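Local coordinates for triabin (Triatoma pallidipennis, PDB 1AVG), which binds thrombin non-covalently in a one-to-one complex, inhibiting thrombin-driven fibrin formation and platelet aggregation while barely suppressing the amidolytic activity of the enzyme, at residues I56-F61 with V109-T114; Q40-S45 with A94-I99. One frame throughout, in Å; residues are numbered along the deposited sequence.

Contact 1 of 2, residues I56-F61 with V109-T114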
ATOM      1  N   ILE C  56      19.683 -13.850   5.588  1.00 15.51           N
ATOM      2  CA  ILE C  56      19.049 -14.826   6.471  1.00 14.57           C
ATOM      3  C   ILE C  56      17.931 -15.605   5.788  1.00 16.19           C
ATOM      4  O   ILE C  56      17.189 -15.050   4.970  1.00 22.18           O
ATOM      5  CB  ILE C  56      18.422 -14.109   7.672  1.00 13.82           C
ATOM      6  CG1 ILE C  56      19.451 -13.206   8.346  1.00 16.42           C
ATOM      7  CG2 ILE C  56      17.893 -15.114   8.663  1.00 16.89           C
ATOM      8  CD1 ILE C  56      18.899 -11.866   8.786  1.00 15.29           C
ATOM      9  N   GLY C  57      17.830 -16.890   6.118  1.00 14.94           N
ATOM     10  CA  GLY C  57      16.778 -17.751   5.590  1.00 16.02           C
ATOM     11  C   GLY C  57      16.937 -18.351   4.206  1.00 20.72           C
ATOM     12  O   GLY C  57      15.992 -18.964   3.677  1.00 18.55           O
ATOM     13  N   TYR C  58      18.115 -18.187   3.610  1.00 23.71           N
ATOM     14  CA  TYR C  58      18.354 -18.719   2.276  1.00 27.41           C
ATOM     15  C   TYR C  58      18.894 -20.132   2.383  1.00 32.95           C
ATOM     16  O   TYR C  58      20.089 -20.348   2.555  1.00 37.34           O
ATOM     17  CB  TYR C  58      19.325 -17.828   1.505  1.00 28.01           C
ATOM     18  CG  TYR C  58      19.344 -18.074   0.014  1.00 25.45           C
ATOM     19  CD1 TYR C  58      18.163 -18.260  -0.700  1.00 24.04           C
ATOM     20  CD2 TYR C  58      20.547 -18.106  -0.685  1.00 28.45           C
ATOM     21  CE1 TYR C  58      18.181 -18.471  -2.073  1.00 29.92           C
ATOM     22  CE2 TYR C  58      20.580 -18.316  -2.054  1.00 33.43           C
ATOM     23  CZ  TYR C  58      19.396 -18.498  -2.744  1.00 35.80           C
ATOM     24  OH  TYR C  58      19.434 -18.716  -4.102  1.00 43.16           O
ATOM     25  N   ASN C  59      17.989 -21.091   2.251  1.00 37.59           N
ATOM     26  CA  ASN C  59      18.293 -22.520   2.334  1.00 39.14           C
ATOM     27  C   ASN C  59      19.448 -23.043   1.482  1.00 38.61           C
ATOM     28  O   ASN C  59      19.900 -24.168   1.690  1.00 42.86           O
ATOM     29  CB  ASN C  59      17.028 -23.327   2.025  1.00 42.55           C
ATOM     30  CG  ASN C  59      16.272 -22.784   0.820  1.00 49.28           C
ATOM     31  OD1 ASN C  59      16.811 -22.698  -0.286  1.00 51.88           O
ATOM     32  ND2 ASN C  59      15.034 -22.367   1.044  1.00 51.20           N
ATOM     33  N   LYS C  60      19.924 -22.250   0.528  1.00 36.97           N
ATOM     34  CA  LYS C  60      21.025 -22.682  -0.333  1.00 37.55           C
ATOM     35  C   LYS C  60      22.410 -22.479   0.300  1.00 38.83           C
ATOM     36  O   LYS C  60      23.392 -23.056  -0.171  1.00 44.49           O
ATOM     37  CB  LYS C  60      20.966 -21.958  -1.681  1.00 37.67           C
ATOM     38  CG  LYS C  60      19.610 -22.028  -2.365  1.00 49.72           C
ATOM     39  CD  LYS C  60      19.497 -23.195  -3.330  1.00 58.70           C
ATOM     40  CE  LYS C  60      20.241 -22.909  -4.631  1.00 64.49           C
ATOM     41  NZ  LYS C  60      20.048 -23.984  -5.649  1.00 67.37           N
ATOM     42  N   PHE C  61      22.482 -21.678   1.365  1.00 34.02           N
ATOM     43  CA  PHE C  61      23.744 -21.387   2.047  1.00 31.72           C
ATOM     44  C   PHE C  61      23.950 -22.169   3.346  1.00 34.39           C
ATOM     45  O   PHE C  61      23.002 -22.473   4.065  1.00 36.97           O
ATOM     46  CB  PHE C  61      23.841 -19.890   2.380  1.00 28.04           C
ATOM     47  CG  PHE C  61      23.936 -18.991   1.178  1.00 23.55           C
ATOM     48  CD1 PHE C  61      24.540 -19.422   0.005  1.00 24.51           C
ATOM     49  CD2 PHE C  61      23.415 -17.707   1.225  1.00 23.91           C
ATOM     50  CE1 PHE C  61      24.621 -18.583  -1.101  1.00 26.23           C
ATOM     51  CE2 PHE C  61      23.493 -16.862   0.125  1.00 24.68           C
ATOM     52  CZ  PHE C  61      24.095 -17.302  -1.039  1.00 25.30           C
ATOM     53  N   VAL C 109      15.261  -4.773  -4.530  1.00 18.35           N
ATOM     54  CA  VAL C 109      16.266  -5.128  -5.534  1.00 17.62           C
ATOM     55  C   VAL C 109      15.949  -6.468  -6.211  1.00 18.92           C
ATOM     56  O   VAL C 109      15.429  -7.379  -5.576  1.00 22.12           O
ATOM     57  CB  VAL C 109      17.687  -5.238  -4.844  1.00 15.27           C
ATOM     58  CG1 VAL C 109      18.721  -5.793  -5.794  1.00 19.89           C
ATOM     59  CG2 VAL C 109      18.147  -3.886  -4.329  1.00 11.53           C
ATOM     60  N   CYS C 110      16.215  -6.573  -7.508  1.00 18.15           N
ATOM     61  CA  CYS C 110      15.990  -7.836  -8.197  1.00 17.81           C
ATOM     62  C   CYS C 110      17.368  -8.478  -8.267  1.00 20.25           C
ATOM     63  O   CYS C 110      18.311  -7.858  -8.747  1.00 19.71           O
ATOM     64  CB  CYS C 110      15.432  -7.616  -9.596  1.00 16.67           C
ATOM     65  SG  CYS C 110      14.690  -9.115 -10.317  1.00 22.68           S
ATOM     66  N   ARG C 111      17.491  -9.686  -7.729  1.00 24.41           N
ATOM     67  CA  ARG C 111      18.755 -10.403  -7.690  1.00 19.73           C
ATOM     68  C   ARG C 111      18.779 -11.694  -8.491  1.00 23.94           C
ATOM     69  O   ARG C 111      17.832 -12.484  -8.460  1.00 25.76           O
ATOM     70  CB  ARG C 111      19.091 -10.696  -6.238  1.00 21.84           C
ATOM     71  CG  ARG C 111      20.314 -11.552  -5.971  1.00 25.21           C
ATOM     72  CD  ARG C 111      20.830 -11.161  -4.597  1.00 27.48           C
ATOM     73  NE  ARG C 111      21.201 -12.245  -3.687  1.00 26.12           N
ATOM     74  CZ  ARG C 111      20.511 -13.360  -3.486  1.00 21.72           C
ATOM     75  NH1 ARG C 111      19.393 -13.607  -4.156  1.00 23.47           N
ATOM     76  NH2 ARG C 111      20.852 -14.154  -2.483  1.00 18.18           N
ATOM     77  N   SER C 112      19.853 -11.878  -9.241  1.00 24.18           N
ATOM     78  CA  SER C 112      20.040 -13.086 -10.019  1.00 27.05           C
ATOM     79  C   SER C 112      21.259 -13.773  -9.448  1.00 28.60           C
ATOM     80  O   SER C 112      22.350 -13.195  -9.441  1.00 29.87           O
ATOM     81  CB  SER C 112      20.282 -12.759 -11.486  1.00 26.50           C
ATOM     82  OG  SER C 112      19.136 -12.163 -12.046  1.00 39.66           O
ATOM     83  N   ILE C 113      21.055 -14.946  -8.864  1.00 29.71           N
ATOM     84  CA  ILE C 113      22.172 -15.694  -8.310  1.00 33.89           C
ATOM     85  C   ILE C 113      22.392 -16.821  -9.293  1.00 36.15           C
ATOM     86  O   ILE C 113      21.434 -17.411  -9.814  1.00 33.35           O
ATOM     87  CB  ILE C 113      21.908 -16.294  -6.882  1.00 33.93           C
ATOM     88  CG1 ILE C 113      20.669 -15.689  -6.226  1.00 40.48           C
ATOM     89  CG2 ILE C 113      23.096 -16.022  -5.972  1.00 26.81           C
ATOM     90  CD1 ILE C 113      19.386 -16.458  -6.477  1.00 43.67           C
ATOM     91  N   THR C 114      23.654 -17.076  -9.588  1.00 38.61           N
ATOM     92  CA  THR C 114      24.015 -18.131 -10.514  1.00 43.58           C
ATOM     93  C   THR C 114      25.128 -18.976  -9.895  1.00 48.05           C
ATOM     94  O   THR C 114      26.314 -18.632  -9.977  1.00 49.31           O
ATOM     95  CB  THR C 114      24.491 -17.534 -11.849  1.00 39.10           C
ATOM     96  OG1 THR C 114      23.522 -16.589 -12.323  1.00 35.93           O
ATOM     97  CG2 THR C 114      24.668 -18.624 -12.876  1.00 36.74           C
TER
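Tyr58 opens a type I beta turn, closed by a 3.0 Å bond from Phe61 N to Tyr58 O, and faces Arg111 and Ile113 on the extended strand 106-115. The fold is the eight-stranded beta barrel of the calycins. The loop between strands 51-56 and 66-71 brings Tyr58 within reach of strand 106-115, and no hydrogen bond joins the two segments. Arg111 and Lys60 lie on opposite sides of the phenol ring: Arg111 NH2 is 4.2 Å from Tyr58 CE2, and Lys60 CG sits towards the rim of the other face. His29 also stacks on the ring. The guanidinium plane is turned 64° from it. Arg111 CZ lies 5.5 Å from the Tyr58 ring centroid, so far that any cation-pi attraction is at most weak. The main polar partner of the arginine is Glu55, which forms a salt bridge with NH2. A chi1 of -164° swings the Tyr58 ring away from its own N and over toward strand 106-115. Tyr58 CD2 sits over a face of the Phe61 ring. The phenol oxygen is hydrogen-bonded to Glu121. Ile113 points back at Tyr58, and its CD1 methyl lies 3.3 Å from Tyr58 OH.

Contact 2 of 2, residues Q40-S45 with A94-I99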
ATOM      1  N   GLN C  40      28.156 -11.728   3.816  1.00 27.09           N
ATOM      2  CA  GLN C  40      28.812 -11.503   2.535  1.00 22.83           C
ATOM      3  C   GLN C  40      29.452 -10.131   2.567  1.00 27.00           C
ATOM      4  O   GLN C  40      28.787  -9.148   2.889  1.00 33.53           O
ATOM      5  CB  GLN C  40      27.785 -11.556   1.404  1.00 10.96           C
ATOM      6  CG  GLN C  40      27.067 -12.886   1.292  1.00  6.80           C
ATOM      7  CD  GLN C  40      25.703 -12.776   0.642  1.00 17.50           C
ATOM      8  OE1 GLN C  40      24.860 -13.654   0.806  1.00 31.31           O
ATOM      9  NE2 GLN C  40      25.479 -11.705  -0.104  1.00 17.50           N
ATOM     10  N   LYS C  41      30.741 -10.063   2.266  1.00 25.63           N
ATOM     11  CA  LYS C  41      31.446  -8.795   2.245  1.00 26.13           C
ATOM     12  C   LYS C  41      31.639  -8.386   0.804  1.00 26.78           C
ATOM     13  O   LYS C  41      32.202  -9.131   0.007  1.00 28.57           O
ATOM     14  CB  LYS C  41      32.771  -8.914   2.985  1.00 28.89           C
ATOM     15  CG  LYS C  41      32.545  -9.113   4.470  1.00 37.41           C
ATOM     16  CD  LYS C  41      33.734  -9.699   5.208  1.00 40.80           C
ATOM     17  CE  LYS C  41      33.359  -9.907   6.670  1.00 44.40           C
ATOM     18  NZ  LYS C  41      34.427 -10.524   7.494  1.00 42.47           N
ATOM     19  N   PHE C  42      31.061  -7.245   0.452  1.00 30.32           N
ATOM     20  CA  PHE C  42      31.135  -6.720  -0.902  1.00 32.95           C
ATOM     21  C   PHE C  42      32.168  -5.613  -1.035  1.00 37.72           C
ATOM     22  O   PHE C  42      32.367  -4.801  -0.126  1.00 36.84           O
ATOM     23  CB  PHE C  42      29.765  -6.188  -1.357  1.00 25.92           C
ATOM     24  CG  PHE C  42      28.781  -7.261  -1.719  1.00 19.40           C
ATOM     25  CD1 PHE C  42      28.237  -8.092  -0.743  1.00 20.06           C
ATOM     26  CD2 PHE C  42      28.403  -7.452  -3.035  1.00 18.13           C
ATOM     27  CE1 PHE C  42      27.332  -9.101  -1.079  1.00 15.30           C
ATOM     28  CE2 PHE C  42      27.499  -8.457  -3.381  1.00 20.55           C
ATOM     29  CZ  PHE C  42      26.962  -9.285  -2.397  1.00 11.73           C
ATOM     30  N   THR C  43      32.830  -5.603  -2.180  1.00 41.83           N
ATOM     31  CA  THR C  43      33.818  -4.597  -2.484  1.00 46.96           C
ATOM     32  C   THR C  43      33.570  -4.137  -3.924  1.00 51.74           C
ATOM     33  O   THR C  43      33.599  -4.932  -4.878  1.00 50.46           O
ATOM     34  CB  THR C  43      35.264  -5.123  -2.221  1.00 47.84           C
ATOM     35  OG1 THR C  43      36.225  -4.334  -2.933  1.00 51.80           O
ATOM     36  CG2 THR C  43      35.397  -6.581  -2.602  1.00 51.66           C
ATOM     37  N   THR C  44      33.183  -2.870  -4.042  1.00 59.65           N
ATOM     38  CA  THR C  44      32.889  -2.250  -5.325  1.00 65.85           C
ATOM     39  C   THR C  44      34.199  -1.893  -6.013  1.00 70.33           C
ATOM     40  O   THR C  44      35.107  -1.329  -5.391  1.00 70.32           O
ATOM     41  CB  THR C  44      32.012  -0.976  -5.147  1.00 66.87           C
ATOM     42  OG1 THR C  44      31.732  -0.384  -6.423  1.00 71.05           O
ATOM     43  CG2 THR C  44      32.706   0.050  -4.260  1.00 65.91           C
ATOM     44  N   SER C  45      34.308  -2.250  -7.287  1.00 76.37           N
ATOM     45  CA  SER C  45      35.506  -1.962  -8.059  1.00 81.84           C
ATOM     46  C   SER C  45      35.605  -0.451  -8.247  1.00 86.22           C
ATOM     47  O   SER C  45      35.096   0.109  -9.219  1.00 86.80           O
ATOM     48  CB  SER C  45      35.460  -2.689  -9.405  1.00 79.75           C
ATOM     49  N   ALA C  94      26.311 -12.972  -8.469  1.00 25.70           N
ATOM     50  CA  ALA C  94      25.128 -12.275  -8.000  1.00 30.03           C
ATOM     51  C   ALA C  94      25.038 -10.954  -8.752  1.00 30.22           C
ATOM     52  O   ALA C  94      26.006 -10.190  -8.795  1.00 28.05           O
ATOM     53  CB  ALA C  94      25.219 -12.024  -6.497  1.00 31.91           C
ATOM     54  N   ASP C  95      23.906 -10.734  -9.412  1.00 29.31           N
ATOM     55  CA  ASP C  95      23.674  -9.502 -10.159  1.00 28.87           C
ATOM     56  C   ASP C  95      22.554  -8.750  -9.460  1.00 26.63           C
ATOM     57  O   ASP C  95      21.570  -9.369  -9.050  1.00 30.10           O
ATOM     58  CB  ASP C  95      23.279  -9.822 -11.605  1.00 27.45           C
ATOM     59  CG  ASP C  95      24.318 -10.679 -12.321  1.00 28.83           C
ATOM     60  OD1 ASP C  95      25.518 -10.537 -12.024  1.00 30.26           O
ATOM     61  OD2 ASP C  95      23.942 -11.502 -13.179  1.00 31.41           O
ATOM     62  N   PHE C  96      22.742  -7.449  -9.242  1.00 25.41           N
ATOM     63  CA  PHE C  96      21.731  -6.614  -8.583  1.00 26.37           C
ATOM     64  C   PHE C  96      21.137  -5.563  -9.520  1.00 26.43           C
ATOM     65  O   PHE C  96      21.881  -4.800 -10.145  1.00 23.55           O
ATOM     66  CB  PHE C  96      22.332  -5.840  -7.410  1.00 31.80           C
ATOM     67  CG  PHE C  96      22.929  -6.691  -6.336  1.00 39.33           C
ATOM     68  CD1 PHE C  96      22.418  -7.951  -6.047  1.00 42.28           C
ATOM     69  CD2 PHE C  96      24.001  -6.210  -5.588  1.00 42.89           C
ATOM     70  CE1 PHE C  96      22.969  -8.718  -5.027  1.00 46.47           C
ATOM     71  CE2 PHE C  96      24.558  -6.965  -4.569  1.00 43.09           C
ATOM     72  CZ  PHE C  96      24.042  -8.225  -4.286  1.00 45.97           C
ATOM     73  N   THR C  97      19.811  -5.531  -9.624  1.00 27.41           N
ATOM     74  CA  THR C  97      19.108  -4.527 -10.430  1.00 25.00           C
ATOM     75  C   THR C  97      18.330  -3.744  -9.380  1.00 24.85           C
ATOM     76  O   THR C  97      17.362  -4.252  -8.808  1.00 28.77           O
ATOM     77  CB  THR C  97      18.111  -5.162 -11.423  1.00 24.81           C
ATOM     78  OG1 THR C  97      18.813  -5.983 -12.362  1.00 28.91           O
ATOM     79  CG2 THR C  97      17.349  -4.086 -12.178  1.00 24.61           C
ATOM     80  N   PHE C  98      18.798  -2.548  -9.057  1.00 17.94           N
ATOM     81  CA  PHE C  98      18.132  -1.764  -8.037  1.00 15.32           C
ATOM     82  C   PHE C  98      16.858  -1.135  -8.560  1.00 19.79           C
ATOM     83  O   PHE C  98      16.893  -0.368  -9.516  1.00 26.35           O
ATOM     84  CB  PHE C  98      19.088  -0.721  -7.481  1.00 12.79           C
ATOM     85  CG  PHE C  98      20.293  -1.317  -6.804  1.00 18.18           C
ATOM     86  CD1 PHE C  98      21.427  -1.657  -7.540  1.00 21.94           C
ATOM     87  CD2 PHE C  98      20.282  -1.583  -5.440  1.00 16.20           C
ATOM     88  CE1 PHE C  98      22.532  -2.259  -6.928  1.00 18.63           C
ATOM     89  CE2 PHE C  98      21.379  -2.183  -4.820  1.00 23.15           C
ATOM     90  CZ  PHE C  98      22.508  -2.524  -5.571  1.00 17.36           C
ATOM     91  N   ILE C  99      15.738  -1.475  -7.930  1.00 22.49           N
ATOM     92  CA  ILE C  99      14.414  -0.968  -8.312  1.00 22.87           C
ATOM     93  C   ILE C  99      14.061   0.352  -7.589  1.00 19.48           C
ATOM     94  O   ILE C  99      13.764   1.365  -8.225  1.00 16.34           O
ATOM     95  CB  ILE C  99      13.290  -2.009  -7.977  1.00 22.28           C
ATOM     96  CG1 ILE C  99      13.721  -3.440  -8.333  1.00 20.67           C
ATOM     97  CG2 ILE C  99      11.999  -1.650  -8.688  1.00 24.04           C
ATOM     98  CD1 ILE C  99      13.962  -3.698  -9.797  1.00 21.61           C
TER
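Phe42 on strand 37-43 and Phe96 on strand 92-101 meet inside the calycin barrel, where they reach toward each other from facing strands. The backbones stay well apart; the nearest CA atoms, those of Phe42 and Ala94, are 10.8 Å from each other. Along the second segment, Ala94 directs its methyl towards the Phe42 side without reaching it. Asp95 turns away from that side and takes a hydrogen bond from Ser81 through OD1. Phe96 makes the contact. Its chi1 of -60° puts CG anti to the carbonyl carbon, and the ring reaches toward Phe42. The CE2 and CZ atoms of Phe96 lie against CE2 and CZ of Phe42. The two CE2 atoms of Phe42 and Phe96 are 3.5 Å apart, and Phe96 CZ is 3.6 Å from Phe42 CZ. The ring planes are inclined at 34°, with centroids 5.5 Å apart. Farther on, Phe98 stacks on Phe15, adding to the aromatic lining. Phe82 joins both rings of the pair, edge-to-face with Phe42 and obliquely with Phe96. Between these two segments the contact is purely apolar, ring carbon against ring carbon, as expected of a hydrophobic barrel core.

How the contacts relate
Contact 1 and contact 2 have centres 12 Å apart, and both reach the same sheet. Their segments alternate along the chain: 40-45, 56-61, 94-99, then 109-114. Strands 92-101 and 106-115 follow each other in sequence and lie side by side, antiparallel. Cys110 N with Thr97 O and Ser112 O with Asp95 N, each 2.9 Å apart, are probable hydrogen bonds of this pair. Inside the barrel, Arg111 CD packs on Phe96 CE1 at 3.3 Å, so Arg111 of contact 1 touches the aromatic pair of contact 2 through Phe96. Contact 2 ties strand 92-101 to strand 37-43 through the barrel interior, and contact 1 ties strand 106-115 to the loop after strand 51-56.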